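Long-range contact in kcn28 (Kitasatospora, PDB 6J31), which is of unknown function but has two Rossmann-like domains and probably belongs to the GT-B-fold family that includes erythromycin biosynthesis protein CIII: residues V230-L235 and H260-I265. Residues are numbered along the deposited sequence; the frame is centred on the assembly and turned at random.
Sequences VALVSL and HLVLQI
Val233 packs against two leucines of the neighbouring parallel strand. Its CG2 meets CD1 of Leu261 at 3.6 Å. Its CG1, set anti to the backbone N (chi1 176°), lies 3.7 Å from CD1 of Leu263. The valine and Leu263 run side by side and point the same way, while Leu261 comes in at a slant. Helix 243-253 packs on this face through Phe253 and Tyr246. On the other face, CD1 of Leu232 reaches CG1 of Val262 at 3.7 Å and also rests 3.3 Å from Val262 O. Beyond it, Ser234 OG sits 2.9 Å from Gln264 NE2, but the angle is poor for a hydrogen bond. That hydroxyl has a weak hydrogen bond to Gln289 OE1. His260 NE2 is hydrogen-bonded to Glu282 OE1 on strand 281-284. Ala231 hydrogen-bonds through N to His260 O and through O to Val262 N; Val233 does so through N to Val262 O and through O to Gln264 N. Helix 243-253 connects the two strands, a beta-alpha-beta unit of the six-stranded sheet. Four nearly straight backbone bonds thus set the register, interlocked methyls pack the buried helix-side face, and the other face is mixed, with polar residues beyond Leu232 and Val262.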
# COMPACT_ATOMS: atom_id res chain seq x y z
N VAL A 230 16.68 5.25 -19.53
CA VAL A 230 16.95 5.05 -18.11
C VAL A 230 16.00 3.98 -17.58
O VAL A 230 14.79 4.03 -17.83
CB VAL A 230 16.78 6.36 -17.32
CG1 VAL A 230 16.78 6.08 -15.82
CG2 VAL A 230 17.87 7.34 -17.69
N ALA A 231 16.56 3.03 -16.84
CA ALA A 231 15.79 1.99 -16.18
C ALA A 231 16.01 2.07 -14.68
O ALA A 231 17.13 2.27 -14.22
CB ALA A 231 16.19 0.60 -16.68
N LEU A 232 14.93 1.89 -13.91
CA LEU A 232 15.00 1.83 -12.46
C LEU A 232 14.54 0.45 -12.01
O LEU A 232 13.46 0.00 -12.39
CB LEU A 232 14.15 2.91 -11.80
CG LEU A 232 13.97 2.74 -10.29
CD1 LEU A 232 15.30 2.88 -9.55
CD2 LEU A 232 12.94 3.72 -9.73
N VAL A 233 15.38 -0.23 -11.22
CA VAL A 233 15.03 -1.52 -10.63
C VAL A 233 14.92 -1.31 -9.13
O VAL A 233 15.91 -1.00 -8.46
CB VAL A 233 16.07 -2.60 -10.96
CG1 VAL A 233 15.72 -3.90 -10.25
CG2 VAL A 233 16.17 -2.81 -12.46
N SER A 234 13.71 -1.47 -8.60
CA SER A 234 13.47 -1.25 -7.17
C SER A 234 12.36 -2.19 -6.73
O SER A 234 11.19 -1.94 -7.00
CB SER A 234 13.11 0.21 -6.91
OG SER A 234 13.15 0.50 -5.52
N LEU A 235 12.74 -3.26 -6.04
CA LEU A 235 11.75 -4.18 -5.49
C LEU A 235 11.45 -3.73 -4.06
O LEU A 235 11.87 -4.33 -3.07
CB LEU A 235 12.29 -5.60 -5.53
CG LEU A 235 12.91 -6.05 -6.86
CD1 LEU A 235 13.36 -7.50 -6.75
CD2 LEU A 235 11.94 -5.88 -8.01
N HIS A 260 20.89 3.45 -19.12
CA HIS A 260 21.51 3.60 -17.81
C HIS A 260 20.61 2.95 -16.77
O HIS A 260 19.42 3.26 -16.69
CB HIS A 260 21.78 5.06 -17.44
CG HIS A 260 22.58 5.21 -16.19
ND1 HIS A 260 23.95 5.04 -16.16
CD2 HIS A 260 22.21 5.48 -14.91
CE1 HIS A 260 24.38 5.22 -14.92
NE2 HIS A 260 23.35 5.49 -14.15
N LEU A 261 21.19 2.05 -15.98
CA LEU A 261 20.47 1.31 -14.96
C LEU A 261 20.70 1.94 -13.59
O LEU A 261 21.85 2.16 -13.19
CB LEU A 261 20.91 -0.15 -14.95
CG LEU A 261 20.64 -0.98 -13.69
CD1 LEU A 261 19.15 -1.07 -13.41
CD2 LEU A 261 21.24 -2.36 -13.84
N VAL A 262 19.61 2.23 -12.89
CA VAL A 262 19.64 2.65 -11.50
C VAL A 262 19.10 1.48 -10.69
O VAL A 262 17.90 1.20 -10.72
CB VAL A 262 18.82 3.92 -11.24
CG1 VAL A 262 18.77 4.23 -9.75
CG2 VAL A 262 19.38 5.10 -12.03
N LEU A 263 19.99 0.80 -9.98
CA LEU A 263 19.65 -0.44 -9.29
C LEU A 263 19.57 -0.16 -7.80
O LEU A 263 20.59 0.09 -7.15
CB LEU A 263 20.70 -1.51 -9.61
CG LEU A 263 20.55 -2.89 -8.97
CD1 LEU A 263 19.10 -3.34 -8.99
CD2 LEU A 263 21.43 -3.90 -9.68
N GLN A 264 18.36 -0.22 -7.25
CA GLN A 264 18.14 -0.01 -5.83
C GLN A 264 18.03 -1.39 -5.19
O GLN A 264 17.08 -2.14 -5.46
CB GLN A 264 16.89 0.83 -5.58
CG GLN A 264 16.84 1.43 -4.18
CD GLN A 264 15.52 1.20 -3.48
OE1 GLN A 264 14.89 2.14 -3.00
NE2 GLN A 264 15.09 -0.06 -3.41
N ILE A 265 19.01 -1.72 -4.35
CA ILE A 265 19.16 -3.07 -3.79
C ILE A 265 18.57 -3.22 -2.41
O ILE A 265 18.43 -4.36 -1.93
CB ILE A 265 20.65 -3.46 -3.77
CG1 ILE A 265 21.45 -2.36 -3.07
CG2 ILE A 265 21.16 -3.69 -5.18
CD1 ILE A 265 22.90 -2.60 -3.05